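Local coordinates for alpha-ketoglutarate-dependent non-heme iron oxygenase EasH (Aspergillus japonicus, PDB 5M0T), which is an iron(II)- and 2-oxoglutarate-dependent oxygenase that takes part in the biosynthesis of the ergot alkaloid cycloclavine, at residues Ala23-Leu28 and Lys102-Pro107; Asn49-Pro54 and Leu82-Phe87; Glu246-Glu249 and Ala255-Met258; Trp261-Ala266 and Ile271-Leu276. All coordinates share one frame; numbering follows the deposited sequence.

Interaction 1 of 4, residues Ala23-Leu28 and Lys102-Pro107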
loop_
_atom_site.group_PDB
_atom_site.type_symbol
_atom_site.label_atom_id
_atom_site.label_comp_id
_atom_site.label_asym_id
_atom_site.label_seq_id
_atom_site.Cartn_x
_atom_site.Cartn_y
_atom_site.Cartn_z
ATOM N N ALA A 23 21.191 -17.475 -10.266
ATOM C CA ALA A 23 22.558 -17.107 -9.932
ATOM C C ALA A 23 22.631 -15.693 -9.377
ATOM O O ALA A 23 23.346 -15.447 -8.428
ATOM C CB ALA A 23 23.447 -17.251 -11.151
ATOM N N ILE A 24 21.866 -14.777 -9.952
ATOM C CA ILE A 24 21.830 -13.388 -9.483
ATOM C C ILE A 24 21.162 -13.296 -8.108
ATOM O O ILE A 24 21.648 -12.560 -7.216
ATOM C CB ILE A 24 21.133 -12.468 -10.514
ATOM C CG1 ILE A 24 21.989 -12.414 -11.785
ATOM C CG2 ILE A 24 20.932 -11.060 -9.953
ATOM C CD1 ILE A 24 21.316 -11.827 -12.992
ATOM N N PHE A 25 20.077 -14.053 -7.925
ATOM C CA PHE A 25 19.389 -14.070 -6.649
ATOM C C PHE A 25 20.254 -14.588 -5.509
ATOM O O PHE A 25 20.130 -14.103 -4.379
ATOM C CB PHE A 25 18.076 -14.849 -6.694
ATOM C CG PHE A 25 17.258 -14.690 -5.428
ATOM C CD1 PHE A 25 16.705 -13.446 -5.107
ATOM C CD2 PHE A 25 17.073 -15.754 -4.551
ATOM C CE1 PHE A 25 15.972 -13.274 -3.947
ATOM C CE2 PHE A 25 16.339 -15.593 -3.393
ATOM C CZ PHE A 25 15.791 -14.347 -3.079
ATOM N N GLN A 26 21.127 -15.547 -5.806
ATOM C CA GLN A 26 22.008 -16.122 -4.795
ATOM C C GLN A 26 23.005 -15.088 -4.240
ATOM O O GLN A 26 23.158 -14.984 -3.029
ATOM C CB GLN A 26 22.744 -17.323 -5.358
ATOM C CG GLN A 26 23.480 -18.136 -4.324
ATOM C CD GLN A 26 24.188 -19.348 -4.933
ATOM O OE1 GLN A 26 23.652 -20.039 -5.803
ATOM N NE2 GLN A 26 25.399 -19.611 -4.463
ATOM N N VAL A 27 23.662 -14.335 -5.127
ATOM C CA VAL A 27 24.573 -13.270 -4.693
ATOM C C VAL A 27 23.809 -12.192 -3.898
ATOM O O VAL A 27 24.318 -11.664 -2.914
ATOM C CB VAL A 27 25.340 -12.613 -5.872
ATOM C CG1 VAL A 27 26.263 -11.506 -5.360
ATOM C CG2 VAL A 27 26.155 -13.650 -6.631
ATOM N N LEU A 28 22.584 -11.890 -4.327
ATOM C CA LEU A 28 21.720 -10.932 -3.635
ATOM C C LEU A 28 21.402 -11.370 -2.198
ATOM O O LEU A 28 21.460 -10.559 -1.288
ATOM C CB LEU A 28 20.426 -10.708 -4.430
ATOM C CG LEU A 28 19.521 -9.572 -3.977
ATOM C CD1 LEU A 28 20.209 -8.235 -4.197
ATOM C CD2 LEU A 28 18.183 -9.607 -4.704
ATOM N N LYS A 102 9.845 -12.295 -8.148
ATOM C CA LYS A 102 9.132 -13.489 -7.696
ATOM C C LYS A 102 9.884 -14.208 -6.586
ATOM O O LYS A 102 9.277 -14.664 -5.636
ATOM C CB LYS A 102 8.878 -14.468 -8.844
ATOM C CG LYS A 102 7.734 -14.057 -9.755
ATOM C CD LYS A 102 7.517 -15.078 -10.860
ATOM C CE LYS A 102 6.717 -14.495 -12.010
ATOM N NZ LYS A 102 6.966 -15.314 -13.226
ATOM N N ARG A 103 11.205 -14.288 -6.706
ATOM C CA ARG A 103 12.025 -14.925 -5.686
ATOM C C ARG A 103 12.134 -14.106 -4.401
ATOM O O ARG A 103 12.096 -14.670 -3.327
ATOM C CB ARG A 103 13.418 -15.218 -6.221
ATOM C CG ARG A 103 13.463 -16.451 -7.090
ATOM C CD ARG A 103 14.828 -16.639 -7.718
ATOM N NE ARG A 103 14.692 -17.215 -9.047
ATOM C CZ ARG A 103 14.363 -18.481 -9.290
ATOM N NH1 ARG A 103 14.173 -19.366 -8.302
ATOM N NH2 ARG A 103 14.249 -18.878 -10.556
ATOM N N LEU A 104 12.304 -12.793 -4.509
ATOM C CA LEU A 104 12.424 -11.952 -3.311
ATOM C C LEU A 104 11.098 -11.864 -2.552
ATOM O O LEU A 104 11.058 -12.076 -1.332
ATOM C CB LEU A 104 12.932 -10.556 -3.650
ATOM C CG LEU A 104 13.397 -9.731 -2.436
ATOM C CD1 LEU A 104 14.678 -10.296 -1.833
ATOM C CD2 LEU A 104 13.584 -8.271 -2.862
ATOM N N PHE A 105 10.023 -11.584 -3.283
ATOM C CA PHE A 105 8.737 -11.263 -2.678
ATOM C C PHE A 105 7.773 -12.432 -2.510
ATOM O O PHE A 105 6.889 -12.376 -1.660
ATOM C CB PHE A 105 8.062 -10.147 -3.479
ATOM C CG PHE A 105 8.860 -8.879 -3.530
ATOM C CD1 PHE A 105 9.207 -8.219 -2.372
ATOM C CD2 PHE A 105 9.252 -8.338 -4.740
ATOM C CE1 PHE A 105 9.939 -7.033 -2.414
ATOM C CE2 PHE A 105 9.979 -7.151 -4.787
ATOM C CZ PHE A 105 10.330 -6.495 -3.621
ATOM N N GLY A 106 7.916 -13.477 -3.316
ATOM C CA GLY A 106 7.024 -14.622 -3.249
ATOM C C GLY A 106 6.866 -15.250 -1.876
ATOM O O GLY A 106 5.742 -15.562 -1.478
ATOM N N PRO A 107 7.973 -15.467 -1.141
ATOM C CA PRO A 107 7.848 -16.189 0.143
ATOM C C PRO A 107 7.006 -15.494 1.235
ATOM O O PRO A 107 6.112 -16.126 1.794
ATOM C CB PRO A 107 9.299 -16.358 0.593
ATOM C CG PRO A 107 10.066 -16.385 -0.685
ATOM C CD PRO A 107 9.375 -15.395 -1.579
#
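Phe25 lays one face of its ring on the side chain of Arg103. Arg103 CB stands 3.7 Å from the centroid of the Phe25 ring and only 4° off the ring normal. This is a centred CH-pi contact made by the aliphatic root of the arginine, not by its guanidinium. Further along the same chain, Arg103 CD reaches the base of the aromatic side chain, 3.8 Å from Phe25 CB. The arginine therefore runs back across the ring toward its stem. The chain bends about its CG-CD bond, and the guanidinium plane is tilted 42° from the ring plane. The guanidinium does not stack on the ring; Arg103 NH2 forms a salt bridge with Asp21, and the side chain lies about 5 Å from a bound zinc ion. The contact joins helix 21-31 to the C-terminal end of helix 95-105. These two helices pack on the outside of the main beta-sheet of this cupin-clan (PhyH family) fold. The aromatic ring leaves its helix with CG anti to the backbone N (chi1 -171°), which carries it across the gap between the helices. Its far end meets backbone: Phe25 CZ lies 3.7 Å from Arg103 O, and Phe25 CE1 lies 3.7 Å from Leu104 N. Leu104 comes in at the rim. Its CD1 lies in the ring plane, 3.9 Å from Phe25 CE1. On the sheet side, Leu28 and Leu104 both pack against Leu153 of strand 152-158, while Phe25 also touches Leu100 of helix 95-105.

Interaction 2 of 4, residues Asn49-Pro54 and Leu82-Phe87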
loop_
_atom_site.group_PDB
_atom_site.type_symbol
_atom_site.label_atom_id
_atom_site.label_comp_id
_atom_site.label_asym_id
_atom_site.label_seq_id
_atom_site.Cartn_x
_atom_site.Cartn_y
_atom_site.Cartn_z
ATOM N N ASN A 49 17.235 7.222 -22.902
ATOM C CA ASN A 49 17.756 8.599 -22.800
ATOM C C ASN A 49 17.065 9.571 -23.758
ATOM O O ASN A 49 16.687 10.664 -23.342
ATOM C CB ASN A 49 19.281 8.643 -23.006
ATOM C CG ASN A 49 20.053 8.208 -21.764
ATOM O OD1 ASN A 49 19.596 8.387 -20.635
ATOM N ND2 ASN A 49 21.226 7.622 -21.972
ATOM N N GLY A 50 16.885 9.166 -25.019
ATOM C CA GLY A 50 16.148 9.967 -26.002
ATOM C C GLY A 50 14.758 10.372 -25.528
ATOM O O GLY A 50 14.388 11.542 -25.623
ATOM N N GLU A 51 14.005 9.402 -24.999
ATOM C CA GLU A 51 12.661 9.639 -24.437
ATOM C C GLU A 51 12.673 10.553 -23.197
ATOM O O GLU A 51 11.791 11.395 -23.031
ATOM C CB GLU A 51 11.972 8.302 -24.075
ATOM C CG GLU A 51 11.600 7.426 -25.272
ATOM C CD GLU A 51 10.607 6.303 -24.941
ATOM O OE1 GLU A 51 10.877 5.462 -24.040
ATOM O OE2 GLU A 51 9.540 6.260 -25.601
ATOM N N ILE A 52 13.665 10.364 -22.332
ATOM C CA ILE A 52 13.751 11.065 -21.037
ATOM C C ILE A 52 14.198 12.534 -21.135
ATOM O O ILE A 52 13.645 13.391 -20.436
ATOM C CB ILE A 52 14.679 10.288 -20.060
ATOM C CG1 ILE A 52 13.992 8.994 -19.618
ATOM C CG2 ILE A 52 15.085 11.117 -18.841
ATOM C CD1 ILE A 52 12.628 9.161 -18.976
ATOM N N ASP A 53 15.184 12.810 -21.988
ATOM C CA ASP A 53 15.859 14.124 -22.029
ATOM C C ASP A 53 14.941 15.350 -21.814
ATOM O O ASP A 53 15.132 16.086 -20.837
ATOM C CB ASP A 53 16.703 14.279 -23.318
ATOM C CG ASP A 53 17.986 13.412 -23.309
ATOM O OD1 ASP A 53 18.584 13.258 -24.396
ATOM O OD2 ASP A 53 18.396 12.874 -22.247
ATOM N N PRO A 54 13.905 15.528 -22.662
ATOM C CA PRO A 54 13.147 16.782 -22.594
ATOM C C PRO A 54 12.263 17.044 -21.351
ATOM O O PRO A 54 11.742 18.156 -21.240
ATOM C CB PRO A 54 12.275 16.736 -23.866
ATOM C CG PRO A 54 12.816 15.617 -24.697
ATOM C CD PRO A 54 13.360 14.644 -23.706
ATOM N N LEU A 82 4.521 7.569 -17.385
ATOM C CA LEU A 82 3.885 8.678 -18.106
ATOM C C LEU A 82 4.745 9.219 -19.251
ATOM O O LEU A 82 4.210 9.789 -20.194
ATOM C CB LEU A 82 3.544 9.825 -17.136
ATOM C CG LEU A 82 2.097 10.328 -17.218
ATOM C CD1 LEU A 82 1.900 11.371 -16.126
ATOM C CD2 LEU A 82 1.709 10.880 -18.593
ATOM N N PHE A 83 6.064 9.020 -19.177
ATOM C CA PHE A 83 7.025 9.661 -20.084
ATOM C C PHE A 83 7.800 8.717 -21.016
ATOM O O PHE A 83 8.421 9.195 -21.965
ATOM C CB PHE A 83 8.015 10.496 -19.273
ATOM C CG PHE A 83 7.354 11.459 -18.316
ATOM C CD1 PHE A 83 6.705 12.599 -18.785
ATOM C CD2 PHE A 83 7.366 11.226 -16.938
ATOM C CE1 PHE A 83 6.091 13.492 -17.918
ATOM C CE2 PHE A 83 6.745 12.118 -16.061
ATOM C CZ PHE A 83 6.117 13.257 -16.554
ATOM N N SER A 84 7.747 7.400 -20.779
ATOM C CA SER A 84 8.600 6.440 -21.496
ATOM C C SER A 84 7.880 5.160 -21.940
ATOM O O SER A 84 7.471 4.337 -21.115
ATOM C CB SER A 84 9.798 6.059 -20.630
ATOM O OG SER A 84 10.668 5.190 -21.327
ATOM N N LYS A 85 7.752 5.003 -23.255
ATOM C CA LYS A 85 7.218 3.796 -23.879
ATOM C C LYS A 85 8.105 2.596 -23.579
ATOM O O LYS A 85 7.599 1.503 -23.293
ATOM C CB LYS A 85 7.079 3.992 -25.400
ATOM C CG LYS A 85 6.247 2.930 -26.120
ATOM C CD LYS A 85 6.040 3.311 -27.579
ATOM C CE LYS A 85 5.552 2.131 -28.406
ATOM N NZ LYS A 85 4.405 1.419 -27.777
ATOM N N LEU A 86 9.417 2.808 -23.627
ATOM C CA LEU A 86 10.384 1.770 -23.301
ATOM C C LEU A 86 10.223 1.275 -21.849
ATOM O O LEU A 86 10.393 0.082 -21.577
ATOM C CB LEU A 86 11.808 2.276 -23.569
ATOM C CG LEU A 86 12.962 1.263 -23.446
ATOM C CD1 LEU A 86 14.062 1.576 -24.470
ATOM C CD2 LEU A 86 13.538 1.177 -22.022
ATOM N N PHE A 87 9.882 2.175 -20.928
ATOM C CA PHE A 87 9.598 1.785 -19.546
ATOM C C PHE A 87 8.340 0.902 -19.492
ATOM O O PHE A 87 8.359 -0.209 -18.968
ATOM C CB PHE A 87 9.411 3.028 -18.665
ATOM C CG PHE A 87 9.353 2.734 -17.214
ATOM C CD1 PHE A 87 8.162 2.338 -16.616
ATOM C CD2 PHE A 87 10.486 2.874 -16.433
ATOM C CE1 PHE A 87 8.116 2.044 -15.265
ATOM C CE2 PHE A 87 10.441 2.598 -15.083
ATOM C CZ PHE A 87 9.260 2.176 -14.492
#
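Phe83 leads the chain into Ser84, whose hydroxyl meets the carboxylate of Glu51. The Phe83 ring itself leads away from helix 42-52; it meets the ring of His55 and packs on Tyr274 of the second subunit. Ser84 follows, with its CA 5.9 Å from that of Glu51. Its hydroxyl donates to the carboxylate, and Ser84 OG lies 2.7 Å from Glu51 OE1. The approach is from above the carboxylate plane, 40° out of it. Lys85 opens helix 85-91. Its backbone N gives a more bent bond, 3.2 Å to Glu51 OE2, arriving on the syn side but out of plane. Its CB rests near the same oxygen, while its ammonium group turns away to a salt bridge with Asp89. Leu86 supplies the straighter backbone bond. Leu86 N is 3.1 Å from Glu51 OE1, at an N-H...O angle of 163°, and uses the syn lone pair of that oxygen. OE1 thus accepts two bonds and OE2 one, which fixes the rotation of the carboxylate. The glutamate reaches this place with CG anti to its carbonyl carbon (chi1 -68°) and an extended chain beyond. Phe87 completes the turn by donating its backbone N to Ser84 OG, 3.1 Å away. The serine hydroxyl therefore both accepts from the helix and donates to the glutamate. The first-turn N-H groups and the helix dipole probably favour the negative charge here. This is a serine N-cap, reinforced by a carboxylate from helix 42-52 that binds the open N-terminal turn of helix 85-91.

Interaction 3 of 4, residues Glu246-Glu249 and Ala255-Met258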
loop_
_atom_site.group_PDB
_atom_site.type_symbol
_atom_site.label_atom_id
_atom_site.label_comp_id
_atom_site.label_asym_id
_atom_site.label_seq_id
_atom_site.Cartn_x
_atom_site.Cartn_y
_atom_site.Cartn_z
ATOM N N GLU A 246 -6.384 5.775 -20.983
ATOM C CA GLU A 246 -5.955 5.622 -22.389
ATOM C C GLU A 246 -4.519 5.090 -22.528
ATOM O O GLU A 246 -4.261 4.199 -23.336
ATOM C CB GLU A 246 -6.154 6.953 -23.149
ATOM C CG GLU A 246 -5.332 7.209 -24.423
ATOM C CD GLU A 246 -4.158 8.181 -24.215
ATOM O OE1 GLU A 246 -3.946 9.048 -25.092
ATOM O OE2 GLU A 246 -3.446 8.103 -23.184
ATOM N N LEU A 247 -3.601 5.620 -21.724
ATOM C CA LEU A 247 -2.192 5.183 -21.745
ATOM C C LEU A 247 -2.008 3.775 -21.140
ATOM O O LEU A 247 -1.279 2.953 -21.685
ATOM C CB LEU A 247 -1.310 6.202 -21.014
ATOM C CG LEU A 247 0.202 6.137 -21.200
ATOM C CD1 LEU A 247 0.591 6.375 -22.658
ATOM C CD2 LEU A 247 0.920 7.139 -20.278
ATOM N N VAL A 248 -2.682 3.513 -20.026
ATOM C CA VAL A 248 -2.615 2.209 -19.370
ATOM C C VAL A 248 -3.060 1.082 -20.312
ATOM O O VAL A 248 -2.449 0.015 -20.338
ATOM C CB VAL A 248 -3.418 2.202 -18.043
ATOM C CG1 VAL A 248 -3.550 0.795 -17.465
ATOM C CG2 VAL A 248 -2.760 3.122 -17.020
ATOM N N GLU A 249 -4.089 1.349 -21.111
ATOM C CA GLU A 249 -4.630 0.355 -22.051
ATOM C C GLU A 249 -3.718 0.007 -23.238
ATOM O O GLU A 249 -4.028 -0.941 -23.975
ATOM C CB GLU A 249 -6.030 0.767 -22.532
ATOM C CG GLU A 249 -7.044 0.769 -21.397
ATOM C CD GLU A 249 -8.466 1.033 -21.838
ATOM O OE1 GLU A 249 -8.694 1.852 -22.757
ATOM O OE2 GLU A 249 -9.373 0.394 -21.261
ATOM N N ALA A 255 2.431 -5.540 -17.252
ATOM C CA ALA A 255 2.883 -4.161 -17.048
ATOM C C ALA A 255 1.804 -3.315 -16.361
ATOM O O ALA A 255 2.124 -2.515 -15.477
ATOM C CB ALA A 255 3.329 -3.521 -18.355
ATOM N N GLN A 256 0.540 -3.516 -16.738
ATOM C CA GLN A 256 -0.590 -2.838 -16.069
ATOM C C GLN A 256 -0.622 -3.119 -14.566
ATOM O O GLN A 256 -0.865 -2.218 -13.763
ATOM C CB GLN A 256 -1.930 -3.243 -16.683
ATOM C CG GLN A 256 -2.145 -2.761 -18.109
ATOM C CD GLN A 256 -3.515 -3.129 -18.654
ATOM O OE1 GLN A 256 -4.112 -4.117 -18.250
ATOM N NE2 GLN A 256 -4.022 -2.316 -19.570
ATOM N N LYS A 257 -0.361 -4.373 -14.202
ATOM C CA LYS A 257 -0.323 -4.790 -12.817
ATOM C C LYS A 257 0.808 -4.125 -12.029
ATOM O O LYS A 257 0.621 -3.812 -10.859
ATOM C CB LYS A 257 -0.182 -6.300 -12.742
ATOM C CG LYS A 257 -0.315 -6.903 -11.357
ATOM C CD LYS A 257 -0.306 -8.424 -11.469
ATOM C CE LYS A 257 -0.243 -9.069 -10.098
ATOM N NZ LYS A 257 -0.014 -10.541 -10.179
ATOM N N MET A 258 1.960 -3.928 -12.669
ATOM C CA MET A 258 3.103 -3.269 -12.035
ATOM C C MET A 258 2.815 -1.798 -11.711
ATOM O O MET A 258 3.211 -1.315 -10.663
ATOM C CB MET A 258 4.354 -3.329 -12.928
ATOM C CG MET A 258 4.911 -4.716 -13.217
ATOM S SD MET A 258 5.214 -5.660 -11.730
ATOM C CE MET A 258 3.696 -6.617 -11.603
#
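Gln256 sends its side chain toward Val248 with CG anti to its own carbonyl carbon (chi1 -67°) and CD in the extended position (chi2 -177°). The amide is thereby carried from helix 253-258 to Val248 of helix 245-248. Val248 has CG1 anti to its backbone N, which turns this methyl to the glutamine. Gln256 NE2 donates to Val248 O at 2.9 Å, and the bond is almost straight at 176°. The acceptor lies in the amide plane of the glutamine. Relative to the carbonyl plane, however, the donor is well above it and not on a lone pair. The two side chains also pack: Val248 CG1 is 3.9 Å from Gln256 CG and 3.8 Å from Gln256 NE2. In the fold, this is a side-chain bridge between two short consecutive helices joined by a tight connection. It uses a backbone carbonyl of the first helix. Glu249 adds little across the gap, with its CA 3.7 Å from Gln256 NE2. Its carboxylate is engaged by Arg245 and by the backbone N of Lys286. The glutamine amide is held at both ends. NE2 also donates to Lys286 O, and OE1 accepts from Arg262. These partners fix which way the amide is turned and satisfy its polar atoms in a buried setting. Leu285 lies against Gln256, and Trp261 against Val248.

Interaction 4 of 4, residues Trp261-Ala266 and Ile271-Leu276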
loop_
_atom_site.group_PDB
_atom_site.type_symbol
_atom_site.label_atom_id
_atom_site.label_comp_id
_atom_site.label_asym_id
_atom_site.label_seq_id
_atom_site.Cartn_x
_atom_site.Cartn_y
_atom_site.Cartn_z
ATOM N N TRP A 261 -2.798 -0.727 -11.819
ATOM C CA TRP A 261 -4.140 -0.805 -12.409
ATOM C C TRP A 261 -4.762 -2.222 -12.441
ATOM O O TRP A 261 -5.810 -2.420 -13.076
ATOM C CB TRP A 261 -4.121 -0.185 -13.804
ATOM C CG TRP A 261 -4.235 1.298 -13.772
ATOM C CD1 TRP A 261 -3.260 2.187 -13.443
ATOM C CD2 TRP A 261 -5.397 2.066 -14.068
ATOM N NE1 TRP A 261 -3.738 3.462 -13.524
ATOM C CE2 TRP A 261 -5.049 3.426 -13.902
ATOM C CE3 TRP A 261 -6.699 1.740 -14.460
ATOM C CZ2 TRP A 261 -5.951 4.466 -14.109
ATOM C CZ3 TRP A 261 -7.607 2.785 -14.674
ATOM C CH2 TRP A 261 -7.223 4.136 -14.493
ATOM N N ARG A 262 -4.161 -3.191 -11.748
ATOM C CA ARG A 262 -4.791 -4.506 -11.579
ATOM C C ARG A 262 -4.704 -4.985 -10.145
ATOM O O ARG A 262 -3.929 -4.472 -9.335
ATOM C CB ARG A 262 -4.167 -5.559 -12.512
ATOM C CG ARG A 262 -4.723 -5.545 -13.921
ATOM C CD ARG A 262 -3.832 -6.261 -14.921
ATOM N NE ARG A 262 -4.292 -6.042 -16.289
ATOM C CZ ARG A 262 -5.278 -6.710 -16.892
ATOM N NH1 ARG A 262 -5.973 -7.671 -16.278
ATOM N NH2 ARG A 262 -5.586 -6.397 -18.134
ATOM N N THR A 263 -5.519 -5.997 -9.859
ATOM C CA THR A 263 -5.582 -6.612 -8.555
ATOM C C THR A 263 -4.307 -7.414 -8.321
ATOM O O THR A 263 -3.776 -8.041 -9.233
ATOM C CB THR A 263 -6.847 -7.476 -8.453
ATOM O OG1 THR A 263 -7.995 -6.614 -8.465
ATOM C CG2 THR A 263 -6.861 -8.377 -7.199
ATOM N N VAL A 264 -3.819 -7.355 -7.082
ATOM C CA VAL A 264 -2.583 -8.019 -6.660
ATOM C C VAL A 264 -2.936 -8.905 -5.476
ATOM O O VAL A 264 -3.836 -8.581 -4.715
ATOM C CB VAL A 264 -1.459 -7.023 -6.294
ATOM C CG1 VAL A 264 -0.896 -6.367 -7.537
ATOM C CG2 VAL A 264 -1.932 -5.953 -5.307
ATOM N N SER A 265 -2.260 -10.043 -5.359
ATOM C CA SER A 265 -2.528 -11.009 -4.285
ATOM C C SER A 265 -1.472 -10.905 -3.185
ATOM O O SER A 265 -0.285 -11.106 -3.434
ATOM C CB SER A 265 -2.561 -12.446 -4.822
ATOM O OG SER A 265 -3.001 -13.344 -3.794
ATOM N N ALA A 266 -1.914 -10.586 -1.974
ATOM C CA ALA A 266 -1.038 -10.523 -0.807
ATOM C C ALA A 266 -1.193 -11.841 -0.071
ATOM O O ALA A 266 -2.146 -12.001 0.688
ATOM C CB ALA A 266 -1.436 -9.356 0.087
ATOM N N ILE A 271 -6.114 -7.743 -3.063
ATOM C CA ILE A 271 -6.220 -6.331 -2.721
ATOM C C ILE A 271 -6.076 -5.475 -3.980
ATOM O O ILE A 271 -5.636 -5.968 -5.026
ATOM C CB ILE A 271 -5.204 -5.924 -1.617
ATOM C CG1 ILE A 271 -3.755 -6.061 -2.082
ATOM C CG2 ILE A 271 -5.429 -6.759 -0.360
ATOM C CD1 ILE A 271 -2.764 -5.637 -1.020
ATOM N N TRP A 272 -6.461 -4.199 -3.857
ATOM C CA TRP A 272 -6.597 -3.291 -4.997
ATOM C C TRP A 272 -7.673 -3.837 -5.959
ATOM O O TRP A 272 -7.424 -4.136 -7.123
ATOM C CB TRP A 272 -5.245 -3.070 -5.678
ATOM C CG TRP A 272 -5.077 -1.729 -6.298
ATOM C CD1 TRP A 272 -4.860 -1.456 -7.615
ATOM C CD2 TRP A 272 -5.066 -0.463 -5.616
ATOM N NE1 TRP A 272 -4.721 -0.094 -7.800
ATOM C CE2 TRP A 272 -4.832 0.533 -6.586
ATOM C CE3 TRP A 272 -5.203 -0.081 -4.274
ATOM C CZ2 TRP A 272 -4.781 1.891 -6.266
ATOM C CZ3 TRP A 272 -5.136 1.272 -3.958
ATOM C CH2 TRP A 272 -4.923 2.239 -4.950
ATOM N N THR A 273 -8.883 -3.924 -5.431
ATOM C CA THR A 273 -10.012 -4.523 -6.100
ATOM C C THR A 273 -11.082 -3.496 -6.468
ATOM O O THR A 273 -11.042 -2.352 -6.019
ATOM C CB THR A 273 -10.637 -5.545 -5.151
ATOM O OG1 THR A 273 -11.156 -4.862 -4.013
ATOM C CG2 THR A 273 -9.582 -6.568 -4.689
ATOM N N TYR A 274 -12.014 -3.914 -7.324
ATOM C CA TYR A 274 -13.273 -3.207 -7.548
ATOM C C TYR A 274 -14.357 -4.056 -6.933
ATOM O O TYR A 274 -14.538 -5.208 -7.328
ATOM C CB TYR A 274 -13.563 -3.030 -9.033
ATOM C CG TYR A 274 -14.936 -2.455 -9.291
ATOM C CD1 TYR A 274 -15.203 -1.137 -9.014
ATOM C CD2 TYR A 274 -15.973 -3.240 -9.780
ATOM C CE1 TYR A 274 -16.458 -0.588 -9.251
ATOM C CE2 TYR A 274 -17.235 -2.715 -10.001
ATOM C CZ TYR A 274 -17.469 -1.381 -9.743
ATOM O OH TYR A 274 -18.713 -0.837 -9.965
ATOM N N ASP A 275 -15.062 -3.494 -5.961
ATOM C CA ASP A 275 -16.116 -4.192 -5.242
ATOM C C ASP A 275 -15.644 -5.509 -4.592
ATOM O O ASP A 275 -16.411 -6.467 -4.499
ATOM C CB ASP A 275 -17.282 -4.445 -6.213
ATOM C CG ASP A 275 -18.601 -4.676 -5.513
ATOM O OD1 ASP A 275 -18.711 -4.466 -4.282
ATOM O OD2 ASP A 275 -19.543 -5.074 -6.222
ATOM N N LEU A 276 -14.378 -5.547 -4.165
ATOM C CA LEU A 276 -13.731 -6.761 -3.626
ATOM C C LEU A 276 -13.446 -7.888 -4.651
ATOM O O LEU A 276 -12.859 -8.905 -4.294
ATOM C CB LEU A 276 -14.518 -7.314 -2.428
ATOM C CG LEU A 276 -14.827 -6.312 -1.309
ATOM C CD1 LEU A 276 -15.705 -6.953 -0.253
ATOM C CD2 LEU A 276 -13.544 -5.787 -0.664
#
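Trp272 meets the 261-266 segment with the edge of its indole. Arg262 O lies near the ring plane, 3.6 Å from Trp272 CD1, and Trp261 N lies at the same edge, farther off. The pyrrole NE1 donates to Gly260 O, so this edge faces backbone, and the indole also meets Trp113 edge-to-face. Next to it, Thr263 OG1 donates to Trp272 O over 2.9 Å. The hydroxyl comes from above the carbonyl plane, 39° out of it. The backbones are joined by a hydrogen-bonded antiparallel pair, Val264 with Ile271. Val264 N lies 3.1 Å from Ile271 O, and Ile271 N lies 2.9 Å from Val264 O. Both bonds are nearly straight. The two side chains lie on one face of this small hairpin, with Val264 CG2 3.7 Å from Ile271 CG1. Ile271 CG1 sits between its backbone N and carbonyl carbon (chi1 65°). Its CD1 reaches on to Ala266 CB, 4.1 Å away. After Ile271 the chain leaves strand geometry and reaches the second subunit, where Thr273 OG1 bonds to Val237 O and Asp275 pairs with Lys57, both of that subunit. Lys257 of helix 253-258 touches Val264 of the hairpin formed by strands 264-266 and 269-271, and Leu279 of helix 279-282 packs on Trp272 in the loop that follows.

How the interactions relate
Interactions 3 and 4 are neighbours. They share helix 253-258, and Gln256 O probably accepts from Trp261 N. Both are buried, though far from the chain's centre, interaction 4 partly by the second subunit. Interactions 1 and 2 are only partly buried. Interaction 2 touches interaction 3 by packing of Leu82 on Leu247. Interaction 1 stands apart, on the opposite side of the chain's centre from interaction 2, although consecutive helices 85-91 and 95-105 carry one segment of each. Interaction 1 rests on apolar and CH-pi contact, interaction 2 on a carboxylate at a helix start. Interaction 3 uses one hydrogen bond from a glutamine amide to a backbone carbonyl. Interaction 4 combines one antiparallel pair with a threonine hydroxyl bond and apolar side chains.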